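Local coordinates for protein 4-amino-4-deoxy-L-arabinose transferase or related glycosyltransferases of PMT family (Cupriavidus metallidurans, PDB 5EZM) that probably transfers 4-amino-4-deoxy-L-arabinose from a polyprenyl-phosphate carrier to lipid A, as a zinc-binding membrane glycosyltransferase of the GT-C fold, at residues Ala194-Met199 / Val241-Ile246; Val220-Thr225 / Gly229-Leu234; Lys530-Gly535 / Val568-Ser573. All blocks are in the same frame, centred on the assembly; numbering follows the deposited sequence.

Contact 1 of 3, residues Ala194-Met199 / Val241-Ile246. With DSL (mono-trans, octa-cis decaprenyl-phosphate), chain C.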
loop_
_atom_site.group_PDB
_atom_site.type_symbol
_atom_site.label_atom_id
_atom_site.label_comp_id
_atom_site.label_asym_id
_atom_site.label_seq_id
_atom_site.Cartn_x
_atom_site.Cartn_y
_atom_site.Cartn_z
ATOM N N ALA A 194 -22.830 -9.111 -0.121
ATOM C CA ALA A 194 -21.436 -9.030 -0.538
ATOM C C ALA A 194 -20.847 -7.667 -0.200
ATOM O O ALA A 194 -19.688 -7.564 0.223
ATOM C CB ALA A 194 -21.320 -9.315 -2.034
ATOM N N CYS A 195 -21.642 -6.609 -0.369
ATOM C CA CYS A 195 -21.180 -5.262 -0.054
ATOM C C CYS A 195 -20.916 -5.109 1.439
ATOM O O CYS A 195 -19.829 -4.680 1.847
ATOM C CB CYS A 195 -22.214 -4.242 -0.533
ATOM S SG CYS A 195 -21.846 -2.531 -0.121
ATOM N N TRP A 196 -21.901 -5.467 2.270
ATOM C CA TRP A 196 -21.724 -5.369 3.716
ATOM C C TRP A 196 -20.564 -6.233 4.193
ATOM O O TRP A 196 -19.798 -5.826 5.076
ATOM C CB TRP A 196 -23.013 -5.763 4.430
ATOM C CG TRP A 196 -24.073 -4.721 4.347
ATOM C CD1 TRP A 196 -25.052 -4.617 3.401
ATOM C CD2 TRP A 196 -24.274 -3.630 5.253
ATOM N NE1 TRP A 196 -25.848 -3.528 3.660
ATOM C CE2 TRP A 196 -25.391 -2.904 4.792
ATOM C CE3 TRP A 196 -23.617 -3.196 6.409
ATOM C CZ2 TRP A 196 -25.863 -1.769 5.443
ATOM C CZ3 TRP A 196 -24.088 -2.068 7.053
ATOM C CH2 TRP A 196 -25.201 -1.368 6.570
ATOM N N ALA A 197 -20.420 -7.430 3.621
ATOM C CA ALA A 197 -19.290 -8.285 3.962
ATOM C C ALA A 197 -17.969 -7.604 3.631
ATOM O O ALA A 197 -17.030 -7.625 4.438
ATOM C CB ALA A 197 -19.406 -9.621 3.227
ATOM N N ALA A 198 -17.882 -6.986 2.448
ATOM C CA ALA A 198 -16.673 -6.255 2.086
ATOM C C ALA A 198 -16.393 -5.133 3.077
ATOM O O ALA A 198 -15.238 -4.904 3.455
ATOM C CB ALA A 198 -16.794 -5.705 0.665
ATOM N N MET A 199 -17.437 -4.426 3.519
ATOM C CA MET A 199 -17.248 -3.406 4.547
ATOM C C MET A 199 -16.706 -4.017 5.831
ATOM O O MET A 199 -15.858 -3.417 6.504
ATOM C CB MET A 199 -18.560 -2.667 4.813
ATOM C CG MET A 199 -18.860 -1.574 3.800
ATOM S SD MET A 199 -20.275 -0.554 4.248
ATOM C CE MET A 199 -21.613 -1.716 3.990
ATOM N N VAL A 241 -26.126 -7.471 10.204
ATOM C CA VAL A 241 -25.892 -8.709 10.945
ATOM C C VAL A 241 -24.674 -9.442 10.395
ATOM O O VAL A 241 -23.800 -9.882 11.153
ATOM C CB VAL A 241 -27.145 -9.602 10.924
ATOM C CG1 VAL A 241 -26.822 -10.965 11.522
ATOM C CG2 VAL A 241 -28.279 -8.940 11.690
ATOM N N VAL A 242 -24.591 -9.587 9.070
ATOM C CA VAL A 242 -23.459 -10.315 8.504
ATOM C C VAL A 242 -22.158 -9.556 8.750
ATOM O O VAL A 242 -21.118 -10.159 9.050
ATOM C CB VAL A 242 -23.689 -10.607 7.007
ATOM C CG1 VAL A 242 -23.807 -9.330 6.205
ATOM C CG2 VAL A 242 -22.566 -11.474 6.452
ATOM N N MET A 243 -22.200 -8.222 8.668
ATOM C CA MET A 243 -20.999 -7.433 8.930
ATOM C C MET A 243 -20.538 -7.594 10.374
ATOM O O MET A 243 -19.340 -7.760 10.636
ATOM C CB MET A 243 -21.258 -5.961 8.611
ATOM C CG MET A 243 -20.023 -5.089 8.719
ATOM S SD MET A 243 -20.399 -3.457 9.376
ATOM C CE MET A 243 -20.875 -3.872 11.052
ATOM N N LEU A 244 -21.475 -7.549 11.324
ATOM C CA LEU A 244 -21.125 -7.784 12.721
ATOM C C LEU A 244 -20.545 -9.178 12.916
ATOM O O LEU A 244 -19.583 -9.357 13.670
ATOM C CB LEU A 244 -22.349 -7.585 13.618
ATOM C CG LEU A 244 -22.864 -6.152 13.760
ATOM C CD1 LEU A 244 -24.114 -6.123 14.618
ATOM C CD2 LEU A 244 -21.796 -5.245 14.344
ATOM N N VAL A 245 -21.116 -10.179 12.240
ATOM C CA VAL A 245 -20.575 -11.532 12.332
ATOM C C VAL A 245 -19.147 -11.578 11.810
ATOM O O VAL A 245 -18.313 -12.336 12.319
ATOM C CB VAL A 245 -21.490 -12.522 11.585
ATOM C CG1 VAL A 245 -20.783 -13.856 11.362
ATOM C CG2 VAL A 245 -22.791 -12.727 12.358
ATOM N N ILE A 246 -18.824 -10.755 10.814
ATOM C CA ILE A 246 -17.474 -10.786 10.262
ATOM C C ILE A 246 -16.487 -10.062 11.174
ATOM O O ILE A 246 -15.393 -10.568 11.452
ATOM C CB ILE A 246 -17.469 -10.205 8.837
ATOM C CG1 ILE A 246 -18.236 -11.133 7.899
ATOM C CG2 ILE A 246 -16.046 -10.011 8.341
ATOM C CD1 ILE A 246 -18.306 -10.640 6.484
HETATM C C21 DSL C . -21.199 4.284 -1.692
HETATM C C22 DSL C . -21.371 2.878 -1.144
HETATM C C23 DSL C . -20.578 1.725 -1.747
HETATM C C24 DSL C . -22.221 2.658 -0.129
HETATM C C25 DSL C . -22.402 1.228 0.441
HETATM C C26 DSL C . -22.385 1.319 1.992
HETATM C C27 DSL C . -23.703 0.703 2.573
HETATM C C28 DSL C . -24.478 -0.363 1.762
HETATM C C29 DSL C . -24.157 1.102 3.778
HETATM C C30 DSL C . -23.376 2.168 4.589
HETATM C C31 DSL C . -24.356 2.959 5.519
HETATM C C32 DSL C . -23.822 2.946 6.995
HETATM C C33 DSL C . -24.057 1.717 7.893
HETATM C C34 DSL C . -23.163 4.024 7.485
#
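Two transmembrane helices of the GT-C membrane domain, 185-206 and 236-257, pack here through Trp196 and Ala197 against Val242, Met243 and Ile246. The short segments run in roughly the same direction, their axes 8.2 Å apart at a crossing angle of -31°. Ala197 CB touches Ile246 CD1 at 3.6 Å. Beside this pair, Trp196 CB meets Val242 CG1 at 4.1 Å, while the benzo edge of the indole, at CE3, lies 4.2 Å from Met243 CB, which sits near the ring plane. Met243 then bends away, its end turning toward Ile203 and Ile211. With CG beside the backbone N (chi1 -75°), the Trp196 indole reaches from the helix interface to the decaprenyl-phosphate, and its NE1 is held by a hydrogen bond to Leu234 O. Met199 CE and prenyl carbon C28 lie over the same indole face, toward its rim. Met199 CE also touches prenyl carbon C27 at 3.5 Å. Trp196 CH2 approaches C33 at 3.5 Å, and Cys195 SG lies 3.8 Å from C25. Helix 236-257 thus backs one wall of an apolar polyprenyl-phosphate pocket, formed between transmembrane helices of this lipid-dependent glycosyltransferase.

Contact 2 of 3, residues Val220-Thr225 / Gly229-Leu234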
loop_
_atom_site.group_PDB
_atom_site.type_symbol
_atom_site.label_atom_id
_atom_site.label_comp_id
_atom_site.label_asym_id
_atom_site.label_seq_id
_atom_site.Cartn_x
_atom_site.Cartn_y
_atom_site.Cartn_z
ATOM N N VAL A 220 -24.160 11.627 1.291
ATOM C CA VAL A 220 -23.919 12.663 0.289
ATOM C C VAL A 220 -24.686 12.345 -0.986
ATOM O O VAL A 220 -25.390 13.199 -1.541
ATOM C CB VAL A 220 -22.411 12.809 0.018
ATOM C CG1 VAL A 220 -22.167 13.860 -1.053
ATOM C CG2 VAL A 220 -21.674 13.167 1.297
ATOM N N TYR A 221 -24.591 11.093 -1.445
ATOM C CA TYR A 221 -25.341 10.682 -2.626
ATOM C C TYR A 221 -26.824 10.981 -2.455
ATOM O O TYR A 221 -27.428 11.675 -3.281
ATOM C CB TYR A 221 -25.115 9.195 -2.907
ATOM C CG TYR A 221 -25.868 8.689 -4.119
ATOM C CD1 TYR A 221 -25.359 8.863 -5.399
ATOM C CD2 TYR A 221 -27.090 8.041 -3.982
ATOM C CE1 TYR A 221 -26.044 8.406 -6.509
ATOM C CE2 TYR A 221 -27.781 7.579 -5.085
ATOM C CZ TYR A 221 -27.258 7.765 -6.346
ATOM O OH TYR A 221 -27.946 7.308 -7.450
ATOM N N THR A 222 -27.416 10.510 -1.354
ATOM C CA THR A 222 -28.848 10.706 -1.162
ATOM C C THR A 222 -29.215 12.167 -0.956
ATOM O O THR A 222 -30.406 12.496 -0.985
ATOM C CB THR A 222 -29.350 9.874 0.019
ATOM O OG1 THR A 222 -28.891 10.451 1.247
ATOM C CG2 THR A 222 -28.841 8.444 -0.090
ATOM N N LEU A 223 -28.235 13.048 -0.751
ATOM C CA LEU A 223 -28.521 14.474 -0.687
ATOM C C LEU A 223 -28.458 15.132 -2.056
ATOM O O LEU A 223 -29.145 16.135 -2.286
ATOM C CB LEU A 223 -27.547 15.173 0.264
ATOM C CG LEU A 223 -27.607 14.719 1.723
ATOM C CD1 LEU A 223 -26.676 15.556 2.590
ATOM C CD2 LEU A 223 -29.034 14.776 2.247
ATOM N N VAL A 224 -27.661 14.582 -2.971
ATOM C CA VAL A 224 -27.534 15.178 -4.296
ATOM C C VAL A 224 -28.655 14.698 -5.210
ATOM O O VAL A 224 -29.227 15.484 -5.975
ATOM C CB VAL A 224 -26.145 14.870 -4.882
ATOM C CG1 VAL A 224 -25.991 15.499 -6.258
ATOM C CG2 VAL A 224 -25.053 15.362 -3.942
ATOM N N THR A 225 -28.995 13.412 -5.139
ATOM C CA THR A 225 -30.035 12.853 -5.989
ATOM C C THR A 225 -31.407 12.844 -5.327
ATOM O O THR A 225 -32.418 12.731 -6.033
ATOM C CB THR A 225 -29.660 11.428 -6.411
ATOM O OG1 THR A 225 -30.596 10.956 -7.387
ATOM C CG2 THR A 225 -29.680 10.496 -5.214
ATOM N N GLY A 229 -35.457 6.165 -0.970
ATOM C CA GLY A 229 -35.792 4.757 -1.087
ATOM C C GLY A 229 -34.596 3.853 -1.300
ATOM O O GLY A 229 -34.711 2.636 -1.126
ATOM N N LEU A 230 -33.448 4.422 -1.682
ATOM C CA LEU A 230 -32.227 3.633 -1.804
ATOM C C LEU A 230 -31.869 2.951 -0.491
ATOM O O LEU A 230 -31.276 1.867 -0.499
ATOM C CB LEU A 230 -31.076 4.522 -2.274
ATOM C CG LEU A 230 -29.698 3.871 -2.406
ATOM C CD1 LEU A 230 -29.751 2.675 -3.344
ATOM C CD2 LEU A 230 -28.678 4.888 -2.886
ATOM N N TRP A 231 -32.231 3.557 0.643
ATOM C CA TRP A 231 -31.944 2.933 1.929
ATOM C C TRP A 231 -32.748 1.658 2.145
ATOM O O TRP A 231 -32.412 0.874 3.040
ATOM C CB TRP A 231 -32.198 3.928 3.063
ATOM C CG TRP A 231 -31.262 5.101 3.028
ATOM C CD1 TRP A 231 -31.406 6.245 2.294
ATOM C CD2 TRP A 231 -30.030 5.242 3.750
ATOM N NE1 TRP A 231 -30.346 7.088 2.518
ATOM C CE2 TRP A 231 -29.487 6.496 3.407
ATOM C CE3 TRP A 231 -29.337 4.432 4.654
ATOM C CZ2 TRP A 231 -28.283 6.959 3.937
ATOM C CZ3 TRP A 231 -28.143 4.893 5.178
ATOM C CH2 TRP A 231 -27.628 6.144 4.819
ATOM N N ARG A 232 -33.794 1.431 1.346
ATOM C CA ARG A 232 -34.525 0.171 1.411
ATOM C C ARG A 232 -33.822 -0.934 0.631
ATOM O O ARG A 232 -33.900 -2.105 1.019
ATOM C CB ARG A 232 -35.948 0.362 0.884
ATOM N N ARG A 233 -33.129 -0.583 -0.456
ATOM C CA ARG A 233 -32.416 -1.566 -1.264
ATOM C C ARG A 233 -31.152 -2.087 -0.595
ATOM O O ARG A 233 -30.577 -3.064 -1.085
ATOM C CB ARG A 233 -32.038 -0.971 -2.623
ATOM C CG ARG A 233 -33.193 -0.741 -3.578
ATOM C CD ARG A 233 -33.648 0.708 -3.569
ATOM N NE ARG A 233 -34.055 1.147 -4.901
ATOM C CZ ARG A 233 -34.764 2.245 -5.147
ATOM N NH1 ARG A 233 -35.160 3.020 -4.149
ATOM N NH2 ARG A 233 -35.089 2.564 -6.394
ATOM N N LEU A 234 -30.704 -1.467 0.495
ATOM C CA LEU A 234 -29.414 -1.815 1.076
ATOM C C LEU A 234 -29.418 -3.148 1.812
ATOM O O LEU A 234 -28.338 -3.654 2.131
ATOM C CB LEU A 234 -28.960 -0.717 2.037
ATOM C CG LEU A 234 -28.957 0.710 1.494
ATOM C CD1 LEU A 234 -28.472 1.677 2.559
ATOM C CD2 LEU A 234 -28.102 0.806 0.242
#
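Apolar packing joins Tyr221 and Thr222, on the last turns of helix 209-224, to Leu230 and Trp231 of the short, weakly bonded helix 230-233. Tyr221 and Leu230 cross at about a right angle: one branch of the leucine, CD2, reaches CE2 at 3.6 Å and CD2 of the tyrosine at 3.7 Å, coming obliquely at that side of the phenol. Tyr221 CG is anti to the backbone N (chi1 180°), which sends the ring toward Leu230, and Thr225 CG2 lies over one of its faces, toward the rim. Leu218 and Met175 also touch Leu230.

Thr222 and Trp231 also cross at about a right angle. Thr222 CG2 stands 3.3 Å from Trp231 NE1, oblique to the ring, while Thr222 OG1 lies at the edge of the indole and in its plane, 3.9 Å from NE1. Replacing Trp231 with an alanine is likely to leave the Thr222 methyl without its indole neighbour and to open a gap beside Leu218 and Val219, which the ring also touches.

Among the polar groups, Thr222 OG1 turns back to its own helix and hydrogen-bonds Val219 O, and Tyr221 OH is tied to Arg322 N just ahead of helix 323-339. In the backbone, Val220 O accepts from both Leu223 N and Val224 N, and Tyr221 O from both Val224 N and Thr225 N, so three- and four-residue spacings mix in the last turns. Past the bend, Arg232 N bonds Gly229 O at 2.9 Å.

Trp231 comes within about 4 Å of the bound decaprenyl-phosphate, nearest atoms counted. The arrangement is that of a compact connection between two transmembrane helices, 209-224 and 236-257, in a GT-C membrane domain, with the apolar side of its short helix folded back toward the polyprenyl pocket.

Contact 3 of 3, residues Lys530-Gly535 / Val568-Ser573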
loop_
_atom_site.group_PDB
_atom_site.type_symbol
_atom_site.label_atom_id
_atom_site.label_comp_id
_atom_site.label_asym_id
_atom_site.label_seq_id
_atom_site.Cartn_x
_atom_site.Cartn_y
_atom_site.Cartn_z
ATOM N N LYS A 530 24.179 -1.108 31.995
ATOM C CA LYS A 530 24.421 -2.174 32.960
ATOM C C LYS A 530 24.112 -3.541 32.362
ATOM O O LYS A 530 24.854 -4.505 32.589
ATOM C CB LYS A 530 23.591 -1.939 34.221
ATOM C CG LYS A 530 23.901 -0.625 34.913
ATOM C CD LYS A 530 25.326 -0.599 35.433
ATOM C CE LYS A 530 25.708 0.793 35.899
ATOM N NZ LYS A 530 25.639 1.781 34.784
ATOM N N LEU A 531 23.021 -3.646 31.596
ATOM C CA LEU A 531 22.757 -4.894 30.885
ATOM C C LEU A 531 23.875 -5.220 29.908
ATOM O O LEU A 531 24.177 -6.395 29.673
ATOM C CB LEU A 531 21.426 -4.811 30.140
ATOM C CG LEU A 531 20.192 -5.405 30.816
ATOM C CD1 LEU A 531 18.980 -5.231 29.918
ATOM C CD2 LEU A 531 20.414 -6.873 31.132
ATOM N N TRP A 532 24.507 -4.193 29.345
ATOM C CA TRP A 532 25.490 -4.371 28.284
ATOM C C TRP A 532 26.841 -4.791 28.841
ATOM O O TRP A 532 27.541 -5.604 28.226
ATOM C CB TRP A 532 25.613 -3.071 27.491
ATOM C CG TRP A 532 26.540 -3.122 26.321
ATOM C CD1 TRP A 532 27.815 -2.639 26.262
ATOM C CD2 TRP A 532 26.255 -3.665 25.026
ATOM N NE1 TRP A 532 28.343 -2.856 25.014
ATOM C CE2 TRP A 532 27.405 -3.480 24.235
ATOM C CE3 TRP A 532 25.141 -4.293 24.460
ATOM C CZ2 TRP A 532 27.473 -3.899 22.912
ATOM C CZ3 TRP A 532 25.213 -4.709 23.143
ATOM C CH2 TRP A 532 26.371 -4.513 22.386
ATOM N N LYS A 533 27.220 -4.254 29.999
ATOM C CA LYS A 533 28.508 -4.568 30.600
ATOM C C LYS A 533 28.452 -5.743 31.563
ATOM O O LYS A 533 29.494 -6.353 31.829
ATOM C CB LYS A 533 29.063 -3.342 31.333
ATOM C CG LYS A 533 29.494 -2.217 30.407
ATOM C CD LYS A 533 30.187 -1.100 31.168
ATOM C CE LYS A 533 29.224 -0.387 32.097
ATOM N NZ LYS A 533 29.878 0.771 32.771
ATOM N N ASN A 534 27.273 -6.081 32.090
ATOM C CA ASN A 534 27.162 -7.146 33.074
ATOM C C ASN A 534 26.203 -8.260 32.688
ATOM O O ASN A 534 26.263 -9.334 33.294
ATOM C CB ASN A 534 26.735 -6.576 34.437
ATOM C CG ASN A 534 27.749 -5.598 35.004
ATOM O OD1 ASN A 534 27.681 -4.397 34.739
ATOM N ND2 ASN A 534 28.696 -6.108 35.788
ATOM N N GLY A 535 25.332 -8.046 31.710
ATOM C CA GLY A 535 24.367 -9.049 31.315
ATOM C C GLY A 535 24.967 -10.100 30.404
ATOM O O GLY A 535 26.185 -10.292 30.335
ATOM N N VAL A 568 26.603 -3.684 16.830
ATOM C CA VAL A 568 27.727 -3.941 17.719
ATOM C C VAL A 568 27.414 -5.138 18.610
ATOM O O VAL A 568 26.281 -5.618 18.680
ATOM C CB VAL A 568 28.068 -2.710 18.581
ATOM C CG1 VAL A 568 28.370 -1.510 17.697
ATOM C CG2 VAL A 568 26.918 -2.401 19.523
ATOM N N ALA A 569 28.451 -5.614 19.299
ATOM C CA ALA A 569 28.333 -6.660 20.306
ATOM C C ALA A 569 29.113 -6.248 21.550
ATOM O O ALA A 569 29.992 -5.383 21.495
ATOM C CB ALA A 569 28.842 -8.010 19.786
ATOM N N ASN A 570 28.771 -6.861 22.683
ATOM C CA ASN A 570 29.419 -6.545 23.951
ATOM C C ASN A 570 30.537 -7.513 24.308
ATOM O O ASN A 570 31.145 -7.369 25.373
ATOM C CB ASN A 570 28.393 -6.498 25.092
ATOM C CG ASN A 570 27.663 -7.809 25.286
ATOM O OD1 ASN A 570 27.726 -8.706 24.443
ATOM N ND2 ASN A 570 26.944 -7.918 26.398
ATOM N N VAL A 571 30.821 -8.489 23.452
ATOM C CA VAL A 571 31.976 -9.362 23.604
ATOM C C VAL A 571 32.755 -9.345 22.295
ATOM O O VAL A 571 32.164 -9.321 21.210
ATOM C CB VAL A 571 31.568 -10.797 24.000
ATOM C CG1 VAL A 571 30.871 -10.792 25.350
ATOM C CG2 VAL A 571 30.666 -11.406 22.956
ATOM N N ALA A 572 34.085 -9.334 22.399
ATOM C CA ALA A 572 34.913 -9.176 21.208
ATOM C C ALA A 572 34.781 -10.359 20.256
ATOM O O ALA A 572 34.972 -10.201 19.045
ATOM C CB ALA A 572 36.374 -8.976 21.609
ATOM N N SER A 573 34.447 -11.543 20.773
ATOM C CA SER A 573 34.372 -12.743 19.947
ATOM C C SER A 573 33.158 -12.765 19.021
ATOM O O SER A 573 33.044 -13.689 18.207
ATOM C CB SER A 573 34.370 -13.984 20.840
ATOM O OG SER A 573 33.356 -13.900 21.824
#
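Asn570 grips Trp532 twice, laying its CB over the indole face while its amide bonds the backbone carbonyl of the same residue. The pair fastens helix 525-534 to the end of strand 566-569, which Asn570 directly follows, an inner strand of the mixed five-stranded sheet in the C-terminal alpha/beta domain. In the CH-pi contact, Asn570 CB sits 3.5 Å from the centroid of the six-membered ring, 19° off its normal. Placing CG between the backbone N and the carbonyl carbon (chi1 60°) turns the amide past the ring to the end of the helix, where ND2 donates to Trp532 O at 3.0 Å in a fairly straight bond (161° at the hydrogen). The oxygen lies near the plane of the amide. ND2 also bonds Gln536 O and OD1 accepts from Ala538 N, so both ends of the amide are engaged and its rotation is fixed, pinning the chain between the helix and strand 539-542. The indole itself is buried, meeting Phe528, Leu554, Met556 and Ala540 besides the strand. Two residues before Asn570, on the strand itself, the Val568 CG2 methyl touches the far corner of the indole, 3.6 Å from Trp532 CH2.

Contacts 1 and 2 belong to the membrane domain, their centres about 19 Å apart, and contact 2 is nested in the chain loop that contact 1 closes. Helices 185-206, 209-224, 230-233 and 236-257 follow one another, so segments 194-199 and 241-246 form the outer pair and 220-225 and 229-234 the inner one; Trp196 and Leu234 join the two contacts directly. Both border the bound decaprenyl-phosphate. Contact 3 comes later in the chain, in the C-terminal domain with its mixed sheet, its centre about 53 Å from that of contact 1 and about 66 Å from that of contact 2. Lipid-lined helix packing and helix-on-sheet packing thus occupy separate parts of one chain.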